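Local atomic coordinates of uncharacterized protein GEBA250068378 (Sulfurospirillum deleyianum, PDB entry 3NKG), a protein that is of unknown function but folds as a beta sandwich and belongs to a family grouped with galactose-binding-like domains, so it may bind a ligand such as a carbohydrate. Residues S8-L13 against K162-I167; V24-S29 against G143-R148; H33-F38 against A130-I135; V97-I102 against N151-S156. All blocks are in the same frame, centred on the assembly; numbering follows the deposited sequence.

The two four-stranded antiparallel sheets of a beta sandwich carry all four contacts. Contacts 1 and 3 lie in one sheet, where strand 163-169 bonds to strand 30-38 and so joins edge strand 7-11 to the pairing with edge strand 132-140. Contacts 2 and 4 involve the other, whose strands 143-151 and 98-107 are neighbours. Contact 3 is the buried one, with a buried arginine on one face and Gln37, Thr132 and Asp134 on the other. Contacts 1 and 2 are partly buried ladders, apolar inside and polar or charged outside. Contact 4 has little strand pairing and adds waters to its apolar packing. The sheets meet where Phe165 and Ile167 pack on Phe147, and Phe165 on Ile102.

Contact 1 (S8-L13 against K162-I167); sequences SIPIDL and KVDFTI
Edge strand 8-11 pairs antiparallel with strand 163-167 in one sheet of the beta sandwich, and the ladder sorts greasy from polar side chains. Ile9 and Phe165 exchange two backbone hydrogen bonds, Ile9 N to Phe165 O at 2.6 Å and Phe165 N to Ile9 O at 2.7 Å. Ile11 N adds a nearly straight bond to Val163 O at 2.9 Å, and a water joins Ile11 O to Val163 N. Ile9, Ile11, Val163 and Phe165 share the inner face. With CG of Phe165 anti to its N (chi1 174°), the ring runs beside Ile9, whose CD1 meets the ring edge at CD2, 4.0 Å away. The methylene CG1 of Ile11 meets the methyl CG1 of Val163 obliquely at 3.9 Å, while Ile11 CG2 leans on Phe165 CB. Ser8, Pro10, Asp164 and Thr166 occupy the outer face. Here a second water takes a hydrogen bond from Ser8 OG and gives one to Asp164 OD2 at 2.5 Å. Ser8 OG lies 2.6 Å from Thr166 OG1, which is hydrogen-bonded to Gln37 OE1. The chemistry implies an amphipathic ladder: the inner side chains enter the core between the sheets, while outside water ties Ser8 to Asp164 and Gln37 holds Thr166.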
loop_
_atom_site.group_PDB
_atom_site.type_symbol
_atom_site.label_atom_id
_atom_site.label_comp_id
_atom_site.label_asym_id
_atom_site.label_seq_id
_atom_site.Cartn_x
_atom_site.Cartn_y
_atom_site.Cartn_z
ATOM N N SER A 8 -1.405 -11.636 2.416
ATOM C CA SER A 8 -2.239 -10.597 1.798
ATOM C C SER A 8 -3.619 -10.506 2.434
ATOM O O SER A 8 -4.259 -11.512 2.699
ATOM C CB SER A 8 -2.383 -10.813 0.291
ATOM O OG SER A 8 -1.212 -10.414 -0.418
ATOM N N ILE A 9 -4.072 -9.281 2.673
ATOM C CA ILE A 9 -5.348 -9.029 3.309
ATOM C C ILE A 9 -6.159 -8.120 2.376
ATOM O O ILE A 9 -5.776 -6.976 2.145
ATOM C CB ILE A 9 -5.114 -8.352 4.682
ATOM C CG1 ILE A 9 -4.353 -9.289 5.621
ATOM C CG2 ILE A 9 -6.415 -7.890 5.344
ATOM C CD1 ILE A 9 -3.847 -8.598 6.876
ATOM N N PRO A 10 -7.266 -8.635 1.818
ATOM C CA PRO A 10 -8.061 -7.798 0.920
ATOM C C PRO A 10 -8.657 -6.630 1.668
ATOM O O PRO A 10 -9.199 -6.816 2.752
ATOM C CB PRO A 10 -9.172 -8.743 0.440
ATOM C CG PRO A 10 -8.558 -10.104 0.530
ATOM C CD PRO A 10 -7.732 -10.033 1.810
ATOM N N ILE A 11 -8.546 -5.431 1.099
ATOM C CA ILE A 11 -9.192 -4.265 1.680
ATOM C C ILE A 11 -10.000 -3.486 0.633
ATOM O O ILE A 11 -9.793 -3.642 -0.579
ATOM C CB ILE A 11 -8.181 -3.335 2.328
ATOM C CG1 ILE A 11 -7.213 -2.803 1.276
ATOM C CG2 ILE A 11 -7.417 -4.082 3.415
ATOM C CD1 ILE A 11 -6.299 -1.748 1.831
ATOM N N ASP A 12 -10.894 -2.635 1.128
ATOM C CA ASP A 12 -11.846 -1.885 0.314
ATOM C C ASP A 12 -11.589 -0.384 0.433
ATOM O O ASP A 12 -12.011 0.235 1.409
ATOM C CB ASP A 12 -13.257 -2.182 0.818
ATOM C CG ASP A 12 -14.332 -1.469 -0.004
ATOM O OD1 ASP A 12 -13.976 -0.710 -0.940
ATOM O OD2 ASP A 12 -15.532 -1.683 0.274
ATOM N N LEU A 13 -10.934 0.210 -0.570
ATOM C CA LEU A 13 -10.622 1.642 -0.524
ATOM C C LEU A 13 -11.768 2.530 -1.016
ATOM O O LEU A 13 -11.626 3.747 -1.030
ATOM C CB LEU A 13 -9.394 1.961 -1.385
ATOM C CG LEU A 13 -8.056 1.278 -1.120
ATOM C CD1 LEU A 13 -7.024 1.977 -1.987
ATOM C CD2 LEU A 13 -7.672 1.381 0.340
ATOM N N LYS A 162 -10.149 -4.640 -6.745
ATOM C CA LYS A 162 -9.452 -5.382 -5.697
ATOM C C LYS A 162 -8.122 -4.729 -5.338
ATOM O O LYS A 162 -7.332 -4.362 -6.222
ATOM C CB LYS A 162 -9.262 -6.848 -6.089
ATOM C CG LYS A 162 -10.509 -7.690 -5.870
ATOM C CD LYS A 162 -10.492 -8.958 -6.700
ATOM C CE LYS A 162 -11.903 -9.302 -7.205
ATOM N NZ LYS A 162 -11.947 -10.521 -8.088
ATOM N N VAL A 163 -7.913 -4.570 -4.034
ATOM C CA VAL A 163 -6.673 -4.064 -3.462
ATOM C C VAL A 163 -6.297 -4.978 -2.276
ATOM O O VAL A 163 -7.162 -5.331 -1.473
ATOM C CB VAL A 163 -6.867 -2.635 -2.937
ATOM C CG1 VAL A 163 -5.628 -2.174 -2.183
ATOM C CG2 VAL A 163 -7.238 -1.676 -4.072
ATOM N N ASP A 164 -5.026 -5.374 -2.191
ATOM C CA ASP A 164 -4.525 -6.184 -1.076
ATOM C C ASP A 164 -3.595 -5.352 -0.202
ATOM O O ASP A 164 -2.702 -4.661 -0.712
ATOM C CB ASP A 164 -3.712 -7.378 -1.589
ATOM C CG ASP A 164 -4.579 -8.474 -2.160
ATOM O OD1 ASP A 164 -5.707 -8.667 -1.662
ATOM O OD2 ASP A 164 -4.127 -9.155 -3.099
ATOM N N PHE A 165 -3.814 -5.393 1.102
ATOM C CA PHE A 165 -2.763 -5.040 2.051
ATOM C C PHE A 165 -1.842 -6.252 2.184
ATOM O O PHE A 165 -2.293 -7.365 2.483
ATOM C CB PHE A 165 -3.359 -4.656 3.399
ATOM C CG PHE A 165 -2.341 -4.423 4.468
ATOM C CD1 PHE A 165 -1.732 -3.180 4.606
ATOM C CD2 PHE A 165 -2.010 -5.420 5.352
ATOM C CE1 PHE A 165 -0.790 -2.958 5.599
ATOM C CE2 PHE A 165 -1.059 -5.199 6.357
ATOM C CZ PHE A 165 -0.451 -3.973 6.469
ATOM N N THR A 166 -0.550 -6.042 1.957
ATOM C CA THR A 166 0.397 -7.157 1.914
ATOM C C THR A 166 1.626 -6.962 2.815
ATOM O O THR A 166 2.214 -5.880 2.856
ATOM C CB THR A 166 0.816 -7.443 0.473
ATOM O OG1 THR A 166 -0.308 -7.965 -0.231
ATOM C CG2 THR A 166 1.940 -8.472 0.413
ATOM N N ILE A 167 1.985 -8.019 3.545
ATOM C CA ILE A 167 3.204 -8.038 4.361
ATOM C C ILE A 167 4.168 -9.033 3.752
ATOM O O ILE A 167 3.840 -10.223 3.589
ATOM C CB ILE A 167 2.898 -8.462 5.816
ATOM C CG1 ILE A 167 1.779 -7.608 6.394
ATOM C CG2 ILE A 167 4.151 -8.353 6.726
ATOM C CD1 ILE A 167 0.987 -8.286 7.472
HETATM O O HOH W 1 -1.846 -10.052 -3.387
HETATM O O HOH W 2 -9.849 -5.989 -2.419
#

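Contact 2 (V24-S29 against G143-R148); sequences VKIEES and GKYIFR
A two-stranded antiparallel ladder at the edge of the second sheet of the beta sandwich joins Val24-Ile26, the end of strand 18-26, to the start of strand 143-151. Val24 and Tyr145 form one hydrogen-bonded pair, Ile26 and Gly143 the next; in the latter, Ile26 N reaches Gly143 O at 2.8 Å and Gly143 N returns the bond to Ile26 O at 2.9 Å. Gly143 adopts backbone angles (phi 156°, psi -166°) that suit a residue without a side chain. Between these pairs lie Lys25 and Lys144, on the opposite face from Val24 and Tyr145. Their chains run out to ammonium groups 5.4 Å apart, NZ to NZ, like charges whose repulsion solvent would probably soften. The inner face is apolar. Both methyls of Val24 meet the CD1-CE1 part of the Phe147 ring obliquely: CG2 touches CD1 at 3.5 Å, while CG1 lies 3.8 Å from CE1. Phe147 in turn packs on Phe165 and Ile167 of the facing sheet, and Val24 also meets Ile167. Tyr145 is turned back along the strand by chi1 -58°, its hydroxyl bonding to Asp141 O and its ring edge near Val24 O. The Ile26 and Tyr145 side chains cross at about a right angle, with the methylene CG1 of Ile26 3.4 Å from Tyr145 CE1.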
loop_
_atom_site.group_PDB
_atom_site.type_symbol
_atom_site.label_atom_id
_atom_site.label_comp_id
_atom_site.label_asym_id
_atom_site.label_seq_id
_atom_site.Cartn_x
_atom_site.Cartn_y
_atom_site.Cartn_z
ATOM N N VAL A 24 -1.803 -12.555 12.294
ATOM C CA VAL A 24 -0.677 -12.632 11.424
ATOM C C VAL A 24 0.455 -13.294 12.184
ATOM O O VAL A 24 0.800 -12.873 13.294
ATOM C CB VAL A 24 -0.235 -11.207 11.016
ATOM C CG1 VAL A 24 1.173 -11.241 10.439
ATOM C CG2 VAL A 24 -1.251 -10.606 10.051
ATOM N N LYS A 25 1.044 -14.316 11.573
ATOM C CA LYS A 25 2.137 -15.034 12.191
ATOM C C LYS A 25 3.452 -14.675 11.528
ATOM O O LYS A 25 3.628 -14.888 10.338
ATOM C CB LYS A 25 1.886 -16.543 12.132
ATOM C CG LYS A 25 2.913 -17.378 12.899
ATOM C CD LYS A 25 2.423 -18.811 13.099
ATOM C CE LYS A 25 3.426 -19.663 13.866
ATOM N NZ LYS A 25 2.926 -21.065 14.069
ATOM N N ILE A 26 4.367 -14.113 12.309
ATOM C CA ILE A 26 5.722 -13.838 11.856
ATOM C C ILE A 26 6.652 -15.003 12.240
ATOM O O ILE A 26 6.845 -15.279 13.433
ATOM C CB ILE A 26 6.252 -12.529 12.474
ATOM C CG1 ILE A 26 5.296 -11.358 12.162
ATOM C CG2 ILE A 26 7.668 -12.246 12.001
ATOM C CD1 ILE A 26 5.154 -11.012 10.658
ATOM N N GLU A 27 7.236 -15.654 11.230
ATOM C CA GLU A 27 8.078 -16.840 11.407
ATOM C C GLU A 27 9.534 -16.487 11.690
ATOM O O GLU A 27 10.269 -17.281 12.275
ATOM C CB GLU A 27 8.054 -17.727 10.153
ATOM C CG GLU A 27 6.722 -17.805 9.409
ATOM C CD GLU A 27 5.726 -18.771 10.041
ATOM O OE1 GLU A 27 6.005 -19.306 11.141
ATOM O OE2 GLU A 27 4.656 -18.993 9.429
ATOM N N GLU A 28 9.962 -15.315 11.239
ATOM C CA GLU A 28 11.360 -14.937 11.347
ATOM C C GLU A 28 11.440 -13.528 11.888
ATOM O O GLU A 28 10.732 -12.622 11.402
ATOM C CB GLU A 28 12.034 -15.021 9.966
ATOM C CG GLU A 28 13.569 -14.919 9.967
ATOM C CD GLU A 28 14.191 -15.057 8.564
ATOM O OE1 GLU A 28 13.623 -15.783 7.712
ATOM O OE2 GLU A 28 15.255 -14.440 8.315
ATOM N N SER A 29 12.285 -13.335 12.898
ATOM C CA SER A 29 12.564 -11.992 13.379
ATOM C C SER A 29 13.344 -11.259 12.295
ATOM O O SER A 29 14.519 -11.551 12.057
ATOM C CB SER A 29 13.366 -12.033 14.691
ATOM O OG SER A 29 12.612 -12.666 15.711
ATOM N N GLY A 143 6.608 -14.330 16.137
ATOM C CA GLY A 143 5.488 -14.348 17.041
ATOM C C GLY A 143 4.171 -14.195 16.325
ATOM O O GLY A 143 4.099 -14.310 15.107
ATOM N N LYS A 144 3.128 -13.911 17.102
ATOM C CA LYS A 144 1.777 -13.780 16.591
ATOM C C LYS A 144 1.280 -12.371 16.845
ATOM O O LYS A 144 1.527 -11.811 17.916
ATOM C CB LYS A 144 0.848 -14.771 17.293
ATOM C CG LYS A 144 -0.073 -15.538 16.346
ATOM C CD LYS A 144 0.087 -17.060 16.481
ATOM C CE LYS A 144 -0.560 -17.606 17.759
ATOM N NZ LYS A 144 -0.414 -19.097 17.885
ATOM N N TYR A 145 0.561 -11.815 15.867
ATOM C CA TYR A 145 0.095 -10.430 15.926
ATOM C C TYR A 145 -1.337 -10.294 15.397
ATOM O O TYR A 145 -1.790 -11.105 14.578
ATOM C CB TYR A 145 1.021 -9.525 15.085
ATOM C CG TYR A 145 2.462 -9.564 15.530
ATOM C CD1 TYR A 145 3.344 -10.528 15.025
ATOM C CD2 TYR A 145 2.946 -8.648 16.462
ATOM C CE1 TYR A 145 4.663 -10.564 15.424
ATOM C CE2 TYR A 145 4.263 -8.680 16.877
ATOM C CZ TYR A 145 5.119 -9.643 16.354
ATOM O OH TYR A 145 6.423 -9.697 16.777
ATOM N N ILE A 146 -2.045 -9.275 15.869
ATOM C CA ILE A 146 -3.288 -8.861 15.237
ATOM C C ILE A 146 -3.043 -7.560 14.479
ATOM O O ILE A 146 -2.665 -6.539 15.071
ATOM C CB ILE A 146 -4.395 -8.640 16.266
ATOM C CG1 ILE A 146 -4.606 -9.932 17.088
ATOM C CG2 ILE A 146 -5.686 -8.160 15.588
ATOM C CD1 ILE A 146 -4.765 -11.139 16.234
ATOM N N PHE A 147 -3.257 -7.600 13.166
ATOM C CA PHE A 147 -3.193 -6.403 12.355
ATOM C C PHE A 147 -4.601 -5.901 12.089
ATOM O O PHE A 147 -5.462 -6.636 11.628
ATOM C CB PHE A 147 -2.516 -6.715 11.031
ATOM C CG PHE A 147 -1.015 -6.697 11.082
ATOM C CD1 PHE A 147 -0.314 -7.667 11.792
ATOM C CD2 PHE A 147 -0.299 -5.712 10.400
ATOM C CE1 PHE A 147 1.084 -7.656 11.835
ATOM C CE2 PHE A 147 1.081 -5.689 10.429
ATOM C CZ PHE A 147 1.783 -6.668 11.147
ATOM N N ARG A 148 -4.835 -4.637 12.379
ATOM C CA ARG A 148 -6.095 -4.019 12.022
ATOM C C ARG A 148 -5.777 -2.917 11.015
ATOM O O ARG A 148 -4.912 -2.079 11.256
ATOM C CB ARG A 148 -6.759 -3.450 13.267
ATOM C CG ARG A 148 -8.072 -2.768 13.016
ATOM C CD ARG A 148 -8.564 -2.131 14.301
ATOM N NE ARG A 148 -9.562 -1.112 14.025
ATOM C CZ ARG A 148 -10.824 -1.165 14.429
ATOM N NH1 ARG A 148 -11.653 -0.168 14.126
ATOM N NH2 ARG A 148 -11.254 -2.204 15.142
#

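Contact 3 (H33-F38 against A130-I135); sequences HLILQF and AYTRDI. With ACY (acetic acid), chain C.
Leu36 and Arg133 form the firm centre of an antiparallel pairing between strand 33-38 and edge strand 132-135, exchanging N-H and C=O at 2.8 Å in both directions (Leu36 N to Arg133 O, Arg133 N to Leu36 O). This middle, with Ile35 and Thr132, is buried. Ile135 reaches over with CD1, 3.9 Å from both Leu36 CG and Leu36 CD2. Arg133, with CG anti to its N (chi1 171°), leads its guanidinium away from Leu36 to the backbone carbonyls of Leu58, Gly125 and Thr96, bonds that would fix a buried charge in place. On the other face, Ile35 lies alongside Asp134, CG2 to OD1 at 3.3 Å, and the methylene Gln37 CG stands 4.1 Å from Thr132 CG2. The loose, partly exposed end is at Tyr131, where the chain turns through left-handed backbone angles. Its O still accepts Phe38 N at 3.0 Å, but its ring leads away from segment 33-38 toward Val54, and an acetate, probably from the crystallisation liquor, lies over one ring face and accepts the Tyr131 N-H at 3.1 Å. Strand 163-169 bonds to the other edge of strand 30-38, and helix 49-58 packs on the Phe38 end through Val54, Phe57 and Leu58.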
loop_
_atom_site.group_PDB
_atom_site.type_symbol
_atom_site.label_atom_id
_atom_site.label_comp_id
_atom_site.label_asym_id
_atom_site.label_seq_id
_atom_site.Cartn_x
_atom_site.Cartn_y
_atom_site.Cartn_z
ATOM N N HIS A 33 8.168 -5.395 4.765
ATOM C CA HIS A 33 7.485 -4.342 4.046
ATOM C C HIS A 33 5.981 -4.500 4.183
ATOM O O HIS A 33 5.459 -5.619 4.079
ATOM C CB HIS A 33 7.836 -4.405 2.557
ATOM C CG HIS A 33 9.285 -4.202 2.273
ATOM N ND1 HIS A 33 10.012 -3.171 2.833
ATOM C CD2 HIS A 33 10.145 -4.896 1.490
ATOM C CE1 HIS A 33 11.263 -3.241 2.409
ATOM N NE2 HIS A 33 11.371 -4.283 1.598
ATOM N N LEU A 34 5.301 -3.369 4.377
ATOM C CA LEU A 34 3.846 -3.290 4.345
ATOM C C LEU A 34 3.474 -2.469 3.118
ATOM O O LEU A 34 3.951 -1.351 2.964
ATOM C CB LEU A 34 3.314 -2.573 5.581
ATOM C CG LEU A 34 3.765 -3.070 6.948
ATOM C CD1 LEU A 34 2.889 -2.455 8.016
ATOM C CD2 LEU A 34 3.685 -4.581 7.015
ATOM N N ILE A 35 2.637 -3.020 2.240
ATOM C CA ILE A 35 2.351 -2.343 0.972
ATOM C C ILE A 35 0.911 -2.554 0.575
ATOM O O ILE A 35 0.220 -3.422 1.127
ATOM C CB ILE A 35 3.226 -2.898 -0.188
ATOM C CG1 ILE A 35 2.737 -4.281 -0.598
ATOM C CG2 ILE A 35 4.735 -2.942 0.197
ATOM C CD1 ILE A 35 3.549 -4.936 -1.693
ATOM N N LEU A 36 0.451 -1.767 -0.389
ATOM C CA LEU A 36 -0.827 -2.038 -1.012
ATOM C C LEU A 36 -0.563 -2.486 -2.433
ATOM O O LEU A 36 0.236 -1.854 -3.151
ATOM C CB LEU A 36 -1.697 -0.763 -1.038
ATOM C CG LEU A 36 -1.984 -0.139 0.319
ATOM C CD1 LEU A 36 -2.748 1.148 0.118
ATOM C CD2 LEU A 36 -2.750 -1.103 1.187
ATOM N N GLN A 37 -1.254 -3.540 -2.862
ATOM C CA GLN A 37 -1.161 -4.037 -4.233
ATOM C C GLN A 37 -2.505 -3.907 -4.925
ATOM O O GLN A 37 -3.516 -4.432 -4.426
ATOM C CB GLN A 37 -0.760 -5.511 -4.249
ATOM C CG GLN A 37 0.584 -5.806 -3.608
ATOM C CD GLN A 37 0.955 -7.277 -3.718
ATOM O OE1 GLN A 37 0.358 -8.135 -3.063
ATOM N NE2 GLN A 37 1.928 -7.575 -4.566
ATOM N N PHE A 38 -2.499 -3.222 -6.071
ATOM C CA PHE A 38 -3.710 -2.943 -6.851
ATOM C C PHE A 38 -3.850 -3.895 -8.034
ATOM O O PHE A 38 -2.921 -4.042 -8.830
ATOM C CB PHE A 38 -3.645 -1.515 -7.394
ATOM C CG PHE A 38 -3.663 -0.477 -6.330
ATOM C CD1 PHE A 38 -2.572 -0.334 -5.462
ATOM C CD2 PHE A 38 -4.795 0.309 -6.138
ATOM C CE1 PHE A 38 -2.604 0.610 -4.473
ATOM C CE2 PHE A 38 -4.834 1.249 -5.163
ATOM C CZ PHE A 38 -3.751 1.416 -4.320
ATOM N N ALA A 130 4.934 -4.160 -9.070
ATOM C CA ALA A 130 3.938 -3.797 -10.069
ATOM C C ALA A 130 2.672 -3.259 -9.427
ATOM O O ALA A 130 2.058 -3.915 -8.598
ATOM C CB ALA A 130 3.603 -5.000 -10.957
ATOM N N TYR A 131 2.281 -2.061 -9.825
ATOM C CA TYR A 131 1.046 -1.446 -9.333
ATOM C C TYR A 131 0.939 -1.531 -7.824
ATOM O O TYR A 131 -0.050 -2.028 -7.283
ATOM C CB TYR A 131 -0.177 -2.079 -10.014
ATOM C CG TYR A 131 -0.137 -1.886 -11.514
ATOM C CD1 TYR A 131 -0.394 -0.630 -12.078
ATOM C CD2 TYR A 131 0.166 -2.943 -12.371
ATOM C CE1 TYR A 131 -0.368 -0.428 -13.444
ATOM C CE2 TYR A 131 0.206 -2.748 -13.760
ATOM C CZ TYR A 131 -0.058 -1.490 -14.284
ATOM O OH TYR A 131 -0.025 -1.279 -15.639
ATOM N N THR A 132 1.975 -1.056 -7.146
ATOM C CA THR A 132 1.989 -1.102 -5.687
ATOM C C THR A 132 2.173 0.288 -5.100
ATOM O O THR A 132 2.706 1.214 -5.734
ATOM C CB THR A 132 3.149 -1.995 -5.122
ATOM O OG1 THR A 132 4.402 -1.397 -5.449
ATOM C CG2 THR A 132 3.101 -3.401 -5.686
ATOM N N ARG A 133 1.733 0.434 -3.869
ATOM C CA ARG A 133 2.120 1.604 -3.111
ATOM C C ARG A 133 2.760 1.122 -1.803
ATOM O O ARG A 133 2.179 0.297 -1.087
ATOM C CB ARG A 133 0.937 2.505 -2.831
ATOM C CG ARG A 133 1.354 3.579 -1.846
ATOM C CD ARG A 133 0.420 4.672 -1.783
ATOM N NE ARG A 133 0.373 5.504 -2.992
ATOM C CZ ARG A 133 -0.607 6.375 -3.188
ATOM N NH1 ARG A 133 -1.576 6.462 -2.265
ATOM N NH2 ARG A 133 -0.645 7.134 -4.284
ATOM N N ASP A 134 3.977 1.592 -1.545
ATOM C CA ASP A 134 4.750 1.214 -0.370
ATOM C C ASP A 134 4.287 2.075 0.813
ATOM O O ASP A 134 4.245 3.302 0.709
ATOM C CB ASP A 134 6.245 1.407 -0.649
ATOM C CG ASP A 134 6.833 0.301 -1.566
ATOM O OD1 ASP A 134 6.131 -0.705 -1.804
ATOM O OD2 ASP A 134 7.989 0.430 -2.048
ATOM N N ILE A 135 3.903 1.439 1.920
ATOM C CA ILE A 135 3.445 2.170 3.104
ATOM C C ILE A 135 4.589 2.377 4.096
ATOM O O ILE A 135 4.965 3.516 4.424
ATOM C CB ILE A 135 2.320 1.430 3.854
ATOM C CG1 ILE A 135 1.106 1.168 2.969
ATOM C CG2 ILE A 135 1.880 2.217 5.067
ATOM C CD1 ILE A 135 0.209 0.039 3.491
HETATM C C ACY C . 3.385 0.663 -12.261
HETATM O O ACY C . 3.845 1.681 -11.672
HETATM O OXT ACY C . 3.709 -0.552 -12.081
HETATM C CH3 ACY C . 2.340 0.932 -13.282
#

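Contact 4 (V97-I102 against N151-S156); sequences VVPIKI and NIEAFS
Pro99 and Ile152 mark where strand 98-102 parts from the chain that leaves strand 143-151, here a loop crossing the end of the second sheet. Backbone bonding across the contact comes down to Ile152 N to Pro99 O, 3.2 Å long and tilted from the carbonyl plane. Two waters add to the polar contacts across the segments. One molecule accepts the Glu153 N-H and stands 2.7 Å from Pro99 O and 2.6 Å from Asn151 OD1, while another donates to Val97 O and only weakly to Glu153 OE1. Within the loop, Asn151 ND2 gives a bent bond to Glu153 O at 2.7 Å and a second bond to Gln15 O; two acceptors thus hold ND2, which limits rotation of the amide. Apolar contacts complete the join. Val98 CG2 sits over one face of Phe155, 4.2 Å from the ring centroid, a CH-pi contact, while Pro99 CD lies at the ring edge. Pro99 CB packs on Ile152 CB at 3.8 Å, and the Glu153 chain crosses the proline ring at about a right angle, OE2 to CG at 3.4 Å. The chemistry implies a mixed join: one direct backbone bond, a water close to Pro99 O and Asn151 OD1, and apolar packing around Pro99 and Phe155.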
loop_
_atom_site.group_PDB
_atom_site.type_symbol
_atom_site.label_atom_id
_atom_site.label_comp_id
_atom_site.label_asym_id
_atom_site.label_seq_id
_atom_site.Cartn_x
_atom_site.Cartn_y
_atom_site.Cartn_z
ATOM N N VAL A 97 -3.277 10.826 -2.337
ATOM C CA VAL A 97 -2.860 10.453 -0.990
ATOM C C VAL A 97 -3.943 9.571 -0.421
ATOM O O VAL A 97 -5.105 9.922 -0.485
ATOM C CB VAL A 97 -2.659 11.670 -0.073
ATOM C CG1 VAL A 97 -2.524 11.208 1.381
ATOM C CG2 VAL A 97 -1.425 12.481 -0.512
ATOM N N VAL A 98 -3.562 8.419 0.123
ATOM C CA VAL A 98 -4.535 7.502 0.734
ATOM C C VAL A 98 -4.190 7.253 2.218
ATOM O O VAL A 98 -3.220 6.565 2.527
ATOM C CB VAL A 98 -4.593 6.162 -0.027
ATOM C CG1 VAL A 98 -5.573 5.174 0.660
ATOM C CG2 VAL A 98 -4.995 6.401 -1.492
ATOM N N PRO A 99 -4.982 7.839 3.125
ATOM C CA PRO A 99 -4.756 7.686 4.569
ATOM C C PRO A 99 -5.167 6.302 4.986
ATOM O O PRO A 99 -6.298 5.906 4.725
ATOM C CB PRO A 99 -5.723 8.695 5.204
ATOM C CG PRO A 99 -6.203 9.584 4.065
ATOM C CD PRO A 99 -6.104 8.755 2.818
ATOM N N ILE A 100 -4.248 5.591 5.622
ATOM C CA ILE A 100 -4.456 4.227 6.077
ATOM C C ILE A 100 -4.026 4.202 7.531
ATOM O O ILE A 100 -2.922 4.644 7.870
ATOM C CB ILE A 100 -3.535 3.262 5.339
ATOM C CG1 ILE A 100 -3.852 3.257 3.839
ATOM C CG2 ILE A 100 -3.659 1.845 5.912
ATOM C CD1 ILE A 100 -5.148 2.588 3.503
ATOM N N LYS A 101 -4.887 3.690 8.395
ATOM C CA LYS A 101 -4.511 3.540 9.787
ATOM C C LYS A 101 -4.210 2.083 10.075
ATOM O O LYS A 101 -5.059 1.192 9.876
ATOM C CB LYS A 101 -5.615 4.065 10.706
ATOM C CG LYS A 101 -5.250 4.079 12.180
ATOM C CD LYS A 101 -6.360 4.753 12.986
ATOM C CE LYS A 101 -6.495 4.147 14.364
ATOM N NZ LYS A 101 -7.553 4.836 15.165
ATOM N N ILE A 102 -2.988 1.841 10.538
ATOM C CA ILE A 102 -2.575 0.498 10.921
ATOM C C ILE A 102 -2.379 0.378 12.422
ATOM O O ILE A 102 -1.596 1.118 13.025
ATOM C CB ILE A 102 -1.268 0.083 10.216
ATOM C CG1 ILE A 102 -1.466 0.095 8.703
ATOM C CG2 ILE A 102 -0.814 -1.326 10.659
ATOM C CD1 ILE A 102 -0.179 -0.049 7.939
ATOM N N ASN A 151 -9.206 1.857 6.219
ATOM C CA ASN A 151 -9.183 2.847 5.152
ATOM C C ASN A 151 -9.972 4.076 5.603
ATOM O O ASN A 151 -11.182 4.000 5.854
ATOM C CB ASN A 151 -9.772 2.265 3.859
ATOM C CG ASN A 151 -9.864 3.288 2.757
ATOM O OD1 ASN A 151 -8.845 3.836 2.308
ATOM N ND2 ASN A 151 -11.091 3.577 2.322
ATOM N N ILE A 152 -9.294 5.212 5.731
ATOM C CA ILE A 152 -9.942 6.412 6.275
ATOM C C ILE A 152 -10.892 7.119 5.282
ATOM O O ILE A 152 -12.028 7.464 5.636
ATOM C CB ILE A 152 -8.901 7.421 6.850
ATOM C CG1 ILE A 152 -8.017 6.734 7.899
ATOM C CG2 ILE A 152 -9.585 8.646 7.457
ATOM C CD1 ILE A 152 -8.777 6.280 9.139
ATOM N N GLU A 153 -10.442 7.333 4.049
ATOM C CA GLU A 153 -11.254 8.072 3.070
ATOM C C GLU A 153 -11.826 7.190 1.964
ATOM O O GLU A 153 -11.229 6.174 1.583
ATOM C CB GLU A 153 -10.446 9.187 2.391
ATOM C CG GLU A 153 -9.915 10.276 3.302
ATOM C CD GLU A 153 -9.157 11.354 2.514
ATOM O OE1 GLU A 153 -9.353 11.460 1.268
ATOM O OE2 GLU A 153 -8.369 12.095 3.146
ATOM N N ALA A 154 -12.953 7.634 1.408
ATOM C CA ALA A 154 -13.599 6.957 0.280
ATOM C C ALA A 154 -12.965 7.397 -1.045
ATOM O O ALA A 154 -12.825 8.598 -1.290
ATOM C CB ALA A 154 -15.091 7.298 0.272
ATOM N N PHE A 155 -12.580 6.430 -1.886
ATOM C CA PHE A 155 -12.077 6.726 -3.237
ATOM C C PHE A 155 -12.957 6.070 -4.301
ATOM O O PHE A 155 -12.966 4.853 -4.460
ATOM C CB PHE A 155 -10.593 6.320 -3.369
ATOM C CG PHE A 155 -9.708 7.120 -2.470
ATOM C CD1 PHE A 155 -9.264 8.394 -2.859
ATOM C CD2 PHE A 155 -9.394 6.654 -1.211
ATOM C CE1 PHE A 155 -8.486 9.167 -2.011
ATOM C CE2 PHE A 155 -8.609 7.430 -0.338
ATOM C CZ PHE A 155 -8.156 8.677 -0.736
ATOM N N SER A 156 -13.735 6.888 -4.995
ATOM C CA SER A 156 -14.702 6.375 -5.949
ATOM C C SER A 156 -14.016 5.667 -7.114
ATOM O O SER A 156 -14.605 4.776 -7.709
ATOM C CB SER A 156 -15.613 7.499 -6.461
ATOM O OG SER A 156 -14.909 8.428 -7.272
HETATM O O HOH W 3 -6.539 12.140 -0.348
HETATM O O HOH W 4 -8.164 6.309 2.773
#